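Local coordinates for glucoamylase (Thermoanaerobacterium thermosaccharolyticum, PDB 1LF6), which hydrolyses terminal alpha-1,4-linked glucose residues successively from the non-reducing ends of starch-like chains, releasing beta-D-glucose, at residues W341-Y346 / R436-G441; P379-T382 / P388-T391; P430-E435 / P445-A450. All blocks are in the same frame, centred on the assembly; numbering follows the deposited sequence.

Interaction 1 (W341-Y346 / R436-G441); sequences WSRDLY and RWEEIG
Trp-341 and Arg-343, at the start of helix 342-355, meet Glu-438 in the active-site region of the (alpha/alpha) barrel of this family 15 glycoside hydrolase. Glu-438 is probably the catalytic proton donor, as in a close relative, and lies in the loop between helices 414-428 and 445-464. The contact illustrates how a single carboxylate oxygen can be held by several donors. Trp-341, at the N-cap position of its helix, sends NE1 to Glu-438 OE2 at 2.7 Å. OE2 lies close to the indole plane, but the N-H reaches it from above the carboxylate, 37° out of that plane, and the bond is bent to 149° at the hydrogen. Gln-394 NE2 donates a second hydrogen bond to OE2. Arg-343 adds a long salt bridge, its NH2 standing 3.8 Å from Glu-438 OE2, with the guanidinium turned edge-on toward that oxygen. A bend at chi3 (41°) in an otherwise extended chain swings this group toward the loop.

The other donors have partners of their own. Arg-343 NH1 bonds Gln-394 and forms a salt bridge with Asp-396, while NE makes a long one with Asp-344 OD2. Gln-394 thus serves both the arginine and the glutamate, so it bridges the two side chains. Arg-436 turns its own guanidinium away to Glu-605 and Ser-535, and Trp-654 packs against both arginines. What Arg-436 offers Arg-343 is backbone and CB: its carbonyl O lies over one face of the Arg-343 guanidinium, 3.2 Å from NH2, at too poor an angle for a hydrogen bond.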
loop_
_atom_site.group_PDB
_atom_site.type_symbol
_atom_site.label_atom_id
_atom_site.label_comp_id
_atom_site.label_asym_id
_atom_site.label_seq_id
_atom_site.Cartn_x
_atom_site.Cartn_y
_atom_site.Cartn_z
ATOM N N TRP A 341 -9.810 3.998 3.358
ATOM C CA TRP A 341 -11.030 3.844 2.568
ATOM C C TRP A 341 -11.835 2.713 3.183
ATOM O O TRP A 341 -11.315 1.622 3.430
ATOM C CB TRP A 341 -10.714 3.463 1.121
ATOM C CG TRP A 341 -10.405 4.603 0.197
ATOM C CD1 TRP A 341 -11.287 5.270 -0.613
ATOM C CD2 TRP A 341 -9.111 5.149 -0.084
ATOM N NE1 TRP A 341 -10.616 6.187 -1.390
ATOM C CE2 TRP A 341 -9.280 6.135 -1.086
ATOM C CE3 TRP A 341 -7.820 4.896 0.410
ATOM C CZ2 TRP A 341 -8.206 6.870 -1.605
ATOM C CZ3 TRP A 341 -6.752 5.626 -0.106
ATOM C CH2 TRP A 341 -6.953 6.604 -1.107
ATOM N N SER A 342 -13.107 2.983 3.429
ATOM C CA SER A 342 -14.004 1.997 3.989
ATOM C C SER A 342 -13.982 0.716 3.147
ATOM O O SER A 342 -13.985 -0.399 3.689
ATOM C CB SER A 342 -15.418 2.580 4.031
ATOM O OG SER A 342 -16.383 1.588 4.303
ATOM N N ARG A 343 -13.950 0.885 1.825
ATOM C CA ARG A 343 -13.942 -0.247 0.902
ATOM C C ARG A 343 -12.700 -1.109 1.111
ATOM O O ARG A 343 -12.807 -2.300 1.403
ATOM C CB ARG A 343 -14.019 0.258 -0.553
ATOM C CG ARG A 343 -13.845 -0.824 -1.623
ATOM C CD ARG A 343 -13.977 -0.250 -3.037
ATOM N NE ARG A 343 -13.302 1.044 -3.163
ATOM C CZ ARG A 343 -13.924 2.217 -3.164
ATOM N NH1 ARG A 343 -15.245 2.274 -3.057
ATOM N NH2 ARG A 343 -13.222 3.334 -3.254
ATOM N N ASP A 344 -11.526 -0.507 0.977
ATOM C CA ASP A 344 -10.287 -1.254 1.159
ATOM C C ASP A 344 -10.207 -1.886 2.546
ATOM O O ASP A 344 -9.821 -3.041 2.684
ATOM C CB ASP A 344 -9.074 -0.344 0.920
ATOM C CG ASP A 344 -9.010 0.171 -0.513
ATOM O OD1 ASP A 344 -7.945 0.047 -1.154
ATOM O OD2 ASP A 344 -10.032 0.692 -0.994
ATOM N N LEU A 345 -10.583 -1.127 3.570
ATOM C CA LEU A 345 -10.546 -1.621 4.944
ATOM C C LEU A 345 -11.437 -2.858 5.086
ATOM O O LEU A 345 -11.067 -3.841 5.729
ATOM C CB LEU A 345 -11.004 -0.510 5.898
ATOM C CG LEU A 345 -10.879 -0.708 7.411
ATOM C CD1 LEU A 345 -9.435 -1.033 7.778
ATOM C CD2 LEU A 345 -11.330 0.562 8.124
ATOM N N TYR A 346 -12.612 -2.795 4.473
ATOM C CA TYR A 346 -13.577 -3.891 4.488
ATOM C C TYR A 346 -12.942 -5.166 3.945
ATOM O O TYR A 346 -13.035 -6.234 4.554
ATOM C CB TYR A 346 -14.792 -3.498 3.631
ATOM C CG TYR A 346 -15.730 -4.626 3.247
ATOM C CD1 TYR A 346 -16.557 -5.239 4.194
ATOM C CD2 TYR A 346 -15.806 -5.069 1.925
ATOM C CE1 TYR A 346 -17.439 -6.263 3.831
ATOM C CE2 TYR A 346 -16.682 -6.091 1.553
ATOM C CZ TYR A 346 -17.496 -6.682 2.510
ATOM O OH TYR A 346 -18.362 -7.687 2.141
ATOM N N ARG A 436 -17.034 2.404 -7.185
ATOM C CA ARG A 436 -15.774 2.130 -6.497
ATOM C C ARG A 436 -14.458 2.655 -7.083
ATOM O O ARG A 436 -13.453 2.702 -6.381
ATOM C CB ARG A 436 -15.661 0.633 -6.187
ATOM C CG ARG A 436 -15.417 -0.287 -7.353
ATOM C CD ARG A 436 -15.339 -1.722 -6.841
ATOM N NE ARG A 436 -14.923 -2.684 -7.858
ATOM C CZ ARG A 436 -14.588 -3.943 -7.593
ATOM N NH1 ARG A 436 -14.214 -4.757 -8.571
ATOM N NH2 ARG A 436 -14.624 -4.388 -6.345
ATOM N N TRP A 437 -14.443 3.055 -8.351
ATOM C CA TRP A 437 -13.213 3.591 -8.915
ATOM C C TRP A 437 -13.142 5.092 -8.601
ATOM O O TRP A 437 -12.179 5.769 -8.961
ATOM C CB TRP A 437 -13.153 3.344 -10.423
ATOM C CG TRP A 437 -13.183 1.875 -10.804
ATOM C CD1 TRP A 437 -13.850 1.321 -11.860
ATOM C CD2 TRP A 437 -12.526 0.782 -10.132
ATOM N NE1 TRP A 437 -13.658 -0.043 -11.884
ATOM C CE2 TRP A 437 -12.849 -0.399 -10.837
ATOM C CE3 TRP A 437 -11.697 0.689 -9.005
ATOM C CZ2 TRP A 437 -12.375 -1.661 -10.453
ATOM C CZ3 TRP A 437 -11.224 -0.572 -8.621
ATOM C CH2 TRP A 437 -11.567 -1.728 -9.345
ATOM N N GLU A 438 -14.178 5.591 -7.926
ATOM C CA GLU A 438 -14.268 6.991 -7.496
ATOM C C GLU A 438 -14.286 8.009 -8.632
ATOM O O GLU A 438 -13.742 9.108 -8.488
ATOM C CB GLU A 438 -13.095 7.310 -6.573
ATOM C CG GLU A 438 -12.798 6.224 -5.552
ATOM C CD GLU A 438 -11.766 6.658 -4.534
ATOM O OE1 GLU A 438 -10.557 6.646 -4.854
ATOM O OE2 GLU A 438 -12.171 7.034 -3.415
ATOM N N GLU A 439 -14.929 7.672 -9.744
ATOM C CA GLU A 439 -14.921 8.569 -10.897
ATOM C C GLU A 439 -16.249 9.047 -11.461
ATOM O O GLU A 439 -16.335 10.148 -12.004
ATOM C CB GLU A 439 -14.132 7.899 -12.029
ATOM C CG GLU A 439 -12.790 7.338 -11.572
ATOM C CD GLU A 439 -12.104 6.505 -12.641
ATOM O OE1 GLU A 439 -12.805 5.767 -13.367
ATOM O OE2 GLU A 439 -10.862 6.568 -12.740
ATOM N N ILE A 440 -17.289 8.241 -11.337
ATOM C CA ILE A 440 -18.562 8.623 -11.926
ATOM C C ILE A 440 -19.747 8.139 -11.106
ATOM O O ILE A 440 -19.647 7.138 -10.389
ATOM C CB ILE A 440 -18.651 8.042 -13.349
ATOM C CG1 ILE A 440 -19.906 8.543 -14.062
ATOM C CG2 ILE A 440 -18.604 6.518 -13.283
ATOM C CD1 ILE A 440 -19.937 8.151 -15.532
ATOM N N GLY A 441 -20.863 8.856 -11.219
ATOM C CA GLY A 441 -22.062 8.491 -10.489
ATOM C C GLY A 441 -23.153 7.885 -11.351
ATOM O O GLY A 441 -23.062 7.872 -12.580
#

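Interaction 2 (P379-T382 / P388-T391); sequences PQNT and PYWT
Asn-381 and Tyr-389 join the two limbs of a short loop between helices 358-375 and 395-407 of the (alpha/alpha) barrel, where Thr-382 and Pro-388 form a single beta bridge. Segment 379-382 is buried, whereas Pro-388, Trp-390 and Thr-391 across from it are exposed. At the bridge, Tyr-389 N donates to Asn-381 O at 3.0 Å, nearly straight at 165°. Beside it, Thr-382 turns CG2 onto Pro-388 CA at 3.8 Å and leaves OG1 to bond Tyr-367. Pro-379 lays the CB edge of its ring against Pro-388, the two CB atoms being 3.8 Å apart, while Val-371 of helix 358-375 packs on Pro-379.

Packing is just as close where Gln-380, fully extended with CG opposite its backbone N (chi1 -179°), runs alongside Trp-390 in the same direction. It is mainly Trp-390 CB that touches, 3.4 Å from Gln-380 CD, with the near edge of the indole behind it. Gln-380 thus lies between Trp-390 and Glu-438, the probable proton donor. An alanine here is likely to leave a gap beside Trp-390 CB and take away the neighbour of Glu-438. The loose side begins beyond: Thr-391 points its side chain away, and both aromatic rings of 388-391 lead outward from 379-382, Tyr-389 CE1 sitting over the centre of the Trp-390 ring, 3.3 Å above its plane.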
loop_
_atom_site.group_PDB
_atom_site.type_symbol
_atom_site.label_atom_id
_atom_site.label_comp_id
_atom_site.label_asym_id
_atom_site.label_seq_id
_atom_site.Cartn_x
_atom_site.Cartn_y
_atom_site.Cartn_z
ATOM N N PRO A 379 -17.258 9.161 4.884
ATOM C CA PRO A 379 -16.785 10.048 3.810
ATOM C C PRO A 379 -15.963 9.257 2.784
ATOM O O PRO A 379 -15.502 8.154 3.086
ATOM C CB PRO A 379 -15.964 11.100 4.561
ATOM C CG PRO A 379 -15.470 10.356 5.764
ATOM C CD PRO A 379 -16.642 9.499 6.178
ATOM N N GLN A 380 -15.799 9.804 1.577
ATOM C CA GLN A 380 -15.050 9.124 0.521
ATOM C C GLN A 380 -13.856 8.393 1.123
ATOM O O GLN A 380 -13.647 7.213 0.865
ATOM C CB GLN A 380 -14.566 10.115 -0.545
ATOM C CG GLN A 380 -13.794 9.443 -1.680
ATOM C CD GLN A 380 -13.577 10.348 -2.888
ATOM O OE1 GLN A 380 -12.899 9.987 -3.825
ATOM N NE2 GLN A 380 -14.153 11.515 -2.863
ATOM N N ASN A 381 -13.088 9.115 1.931
ATOM C CA ASN A 381 -11.940 8.556 2.624
ATOM C C ASN A 381 -11.580 9.492 3.771
ATOM O O ASN A 381 -12.078 10.616 3.845
ATOM C CB ASN A 381 -10.750 8.356 1.667
ATOM C CG ASN A 381 -10.398 9.611 0.882
ATOM O OD1 ASN A 381 -9.874 9.534 -0.229
ATOM N ND2 ASN A 381 -10.670 10.766 1.460
ATOM N N THR A 382 -10.733 9.020 4.675
ATOM C CA THR A 382 -10.330 9.825 5.819
ATOM C C THR A 382 -8.847 9.662 6.100
ATOM O O THR A 382 -8.222 8.696 5.656
ATOM C CB THR A 382 -11.060 9.383 7.098
ATOM O OG1 THR A 382 -10.785 7.998 7.329
ATOM C CG2 THR A 382 -12.561 9.583 6.977
ATOM N N PRO A 388 -12.286 13.493 7.878
ATOM C CA PRO A 388 -12.598 13.325 6.458
ATOM C C PRO A 388 -11.623 14.051 5.539
ATOM O O PRO A 388 -11.136 15.137 5.860
ATOM C CB PRO A 388 -14.031 13.855 6.351
ATOM C CG PRO A 388 -14.121 14.847 7.477
ATOM C CD PRO A 388 -13.400 14.139 8.593
ATOM N N TYR A 389 -11.331 13.430 4.400
ATOM C CA TYR A 389 -10.426 13.997 3.406
ATOM C C TYR A 389 -11.268 14.380 2.194
ATOM O O TYR A 389 -11.763 15.500 2.117
ATOM C CB TYR A 389 -9.357 12.970 3.021
ATOM C CG TYR A 389 -8.356 13.461 2.000
ATOM C CD1 TYR A 389 -8.540 13.223 0.637
ATOM C CD2 TYR A 389 -7.227 14.176 2.394
ATOM C CE1 TYR A 389 -7.621 13.689 -0.308
ATOM C CE2 TYR A 389 -6.305 14.649 1.460
ATOM C CZ TYR A 389 -6.507 14.402 0.113
ATOM O OH TYR A 389 -5.607 14.880 -0.813
ATOM N N TRP A 390 -11.443 13.453 1.257
ATOM C CA TRP A 390 -12.260 13.732 0.080
ATOM C C TRP A 390 -13.731 13.663 0.478
ATOM O O TRP A 390 -14.088 13.003 1.458
ATOM C CB TRP A 390 -11.967 12.735 -1.042
ATOM C CG TRP A 390 -10.915 13.177 -2.041
ATOM C CD1 TRP A 390 -10.384 12.418 -3.047
ATOM C CD2 TRP A 390 -10.284 14.467 -2.143
ATOM N NE1 TRP A 390 -9.469 13.147 -3.765
ATOM C CE2 TRP A 390 -9.385 14.407 -3.234
ATOM C CE3 TRP A 390 -10.389 15.666 -1.420
ATOM C CZ2 TRP A 390 -8.597 15.499 -3.620
ATOM C CZ3 TRP A 390 -9.605 16.752 -1.805
ATOM C CH2 TRP A 390 -8.720 16.659 -2.896
ATOM N N THR A 391 -14.584 14.334 -0.289
ATOM C CA THR A 391 -16.001 14.379 0.037
ATOM C C THR A 391 -16.928 13.727 -0.979
ATOM O O THR A 391 -18.092 14.104 -1.092
ATOM C CB THR A 391 -16.455 15.840 0.258
ATOM O OG1 THR A 391 -17.793 15.854 0.775
ATOM C CG2 THR A 391 -16.406 16.616 -1.059
#

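Interaction 3 (P430-E435 / P445-A450); sequences PKTGQE and PATMAA. With SO4 (sulfate ion), chain C.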
loop_
_atom_site.group_PDB
_atom_site.type_symbol
_atom_site.label_atom_id
_atom_site.label_comp_id
_atom_site.label_asym_id
_atom_site.label_seq_id
_atom_site.Cartn_x
_atom_site.Cartn_y
_atom_site.Cartn_z
ATOM N N PRO A 430 -30.946 4.307 -4.535
ATOM C CA PRO A 430 -29.833 3.416 -4.863
ATOM C C PRO A 430 -28.738 4.048 -5.724
ATOM O O PRO A 430 -27.676 3.453 -5.908
ATOM C CB PRO A 430 -30.524 2.259 -5.569
ATOM C CG PRO A 430 -31.627 2.956 -6.311
ATOM C CD PRO A 430 -32.163 3.915 -5.271
ATOM N N LYS A 431 -28.990 5.244 -6.256
ATOM C CA LYS A 431 -27.984 5.902 -7.084
ATOM C C LYS A 431 -26.813 6.315 -6.205
ATOM O O LYS A 431 -26.984 6.553 -5.007
ATOM C CB LYS A 431 -28.565 7.131 -7.802
ATOM C CG LYS A 431 -27.575 7.760 -8.774
ATOM C CD LYS A 431 -28.226 8.342 -10.025
ATOM C CE LYS A 431 -28.735 9.747 -9.821
ATOM N NZ LYS A 431 -29.031 10.394 -11.141
ATOM N N THR A 432 -25.622 6.393 -6.792
ATOM C CA THR A 432 -24.432 6.757 -6.030
ATOM C C THR A 432 -23.691 7.938 -6.663
ATOM O O THR A 432 -23.774 8.155 -7.876
ATOM C CB THR A 432 -23.471 5.548 -5.918
ATOM O OG1 THR A 432 -22.397 5.860 -5.020
ATOM C CG2 THR A 432 -22.907 5.185 -7.289
ATOM N N GLY A 433 -22.984 8.702 -5.831
ATOM C CA GLY A 433 -22.229 9.844 -6.316
ATOM C C GLY A 433 -21.092 9.349 -7.189
ATOM O O GLY A 433 -20.734 9.963 -8.189
ATOM N N GLN A 434 -20.508 8.231 -6.787
ATOM C CA GLN A 434 -19.435 7.620 -7.545
ATOM C C GLN A 434 -19.344 6.139 -7.195
ATOM O O GLN A 434 -19.666 5.735 -6.072
ATOM C CB GLN A 434 -18.107 8.338 -7.270
ATOM C CG GLN A 434 -17.734 8.450 -5.817
ATOM C CD GLN A 434 -16.641 9.480 -5.566
ATOM O OE1 GLN A 434 -16.002 9.470 -4.520
ATOM N NE2 GLN A 434 -16.435 10.381 -6.520
ATOM N N GLU A 435 -18.947 5.330 -8.176
ATOM C CA GLU A 435 -18.798 3.899 -7.979
ATOM C C GLU A 435 -17.430 3.661 -7.355
ATOM O O GLU A 435 -16.725 4.623 -7.040
ATOM C CB GLU A 435 -18.965 3.153 -9.306
ATOM C CG GLU A 435 -18.435 3.890 -10.535
ATOM C CD GLU A 435 -16.949 4.215 -10.442
ATOM O OE1 GLU A 435 -16.599 5.357 -10.085
ATOM O OE2 GLU A 435 -16.130 3.321 -10.723
ATOM N N PRO A 445 -23.937 -1.676 -10.966
ATOM C CA PRO A 445 -24.263 -2.995 -10.419
ATOM C C PRO A 445 -23.440 -3.334 -9.172
ATOM O O PRO A 445 -23.975 -3.882 -8.210
ATOM C CB PRO A 445 -24.008 -3.950 -11.597
ATOM C CG PRO A 445 -23.146 -3.166 -12.539
ATOM C CD PRO A 445 -23.641 -1.757 -12.410
ATOM N N ALA A 446 -22.155 -2.988 -9.176
ATOM C CA ALA A 446 -21.301 -3.263 -8.023
ATOM C C ALA A 446 -21.789 -2.491 -6.807
ATOM O O ALA A 446 -21.932 -3.058 -5.725
ATOM C CB ALA A 446 -19.851 -2.889 -8.326
ATOM N N THR A 447 -22.042 -1.197 -6.979
ATOM C CA THR A 447 -22.521 -0.367 -5.872
ATOM C C THR A 447 -23.896 -0.831 -5.375
ATOM O O THR A 447 -24.121 -0.947 -4.169
ATOM C CB THR A 447 -22.615 1.111 -6.282
ATOM O OG1 THR A 447 -21.317 1.577 -6.674
ATOM C CG2 THR A 447 -23.131 1.957 -5.124
ATOM N N MET A 448 -24.818 -1.086 -6.294
ATOM C CA MET A 448 -26.141 -1.550 -5.895
ATOM C C MET A 448 -26.069 -2.908 -5.191
ATOM O O MET A 448 -26.877 -3.189 -4.307
ATOM C CB MET A 448 -27.068 -1.634 -7.102
ATOM C CG MET A 448 -27.462 -0.265 -7.649
ATOM S SD MET A 448 -28.684 -0.398 -8.939
ATOM C CE MET A 448 -30.162 -0.667 -7.978
ATOM N N ALA A 449 -25.109 -3.746 -5.585
ATOM C CA ALA A 449 -24.949 -5.052 -4.953
ATOM C C ALA A 449 -24.585 -4.830 -3.493
ATOM O O ALA A 449 -25.105 -5.501 -2.596
ATOM C CB ALA A 449 -23.849 -5.864 -5.649
ATOM N N ALA A 450 -23.681 -3.882 -3.264
ATOM C CA ALA A 450 -23.240 -3.547 -1.914
ATOM C C ALA A 450 -24.395 -2.983 -1.094
ATOM O O ALA A 450 -24.516 -3.289 0.093
ATOM C CB ALA A 450 -22.100 -2.531 -1.970
HETATM S S SO4 C . -32.587 9.228 -12.904
HETATM O O1 SO4 C . -31.137 9.134 -12.638
HETATM O O2 SO4 C . -32.996 10.652 -12.881
HETATM O O3 SO4 C . -32.887 8.658 -14.233
HETATM O O4 SO4 C . -33.333 8.483 -11.872
HETATM O O HOH W 1 -19.925 3.184 -4.673
#
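The loop that carries Glu-435, probably the catalytic proton acceptor as in a close relative, packs here on the first turns of helix 445-464 of the (alpha/alpha) barrel. Thr-447 makes most of the contact. Its CG2, placed opposite the backbone N, rests 3.7 Å from Thr-432 CB, methyl against side chain, while OG1 passes the backbone of Glu-435 at 3.7 Å from CA. That same OG1 donates to a water, 2.9 Å away, which in turn donates to Gln-434 O. This carbonyl also accepts Thr-432 OG1 at 2.9 Å, from well above its plane (49°). Two donors thus grip one oxygen just before Glu-435. Farther out, Met-448 bends at chi3 (78°) to bring CE within 3.8 Å of CB of Pro-430, a cis-proline that Trp-481 of helix 468-489 also touches. On the exposed side, Lys-431 NZ donates to O1 of a sulfate, probably from crystallisation, that Ser-509 and Tyr-443 also bond.

Glu-435 itself directs its carboxylate away from the helix, to the backbone N-H groups of Trp-437, Glu-439 and Ile-440 and to Arg-504. Active-site residues of family 15 (alpha/alpha) barrels lie in the loops joining the helices, as here between 414-428 and 445-464.

From the N terminus, 341-346 begins helix 342-355 and waits some 90 residues for its partner, so interaction 1 closes a long, largely helical excursion. Interaction 2 is nested inside it, enclosing five intervening residues in the loop that leads to helix 395-407. Next comes 430-435, followed directly by 436-441, which completes interaction 1; only then does 445-450 complete interaction 3, so interactions 1 and 3 cross, whereas 2 and 3 follow in series. The crossing is reinforced where Ile-440 O probably accepts a hydrogen bond from Glu-435 N at 2.9 Å. Gln-380 packs against both Gln-434 and Glu-438, joining all three around the probable catalytic pair.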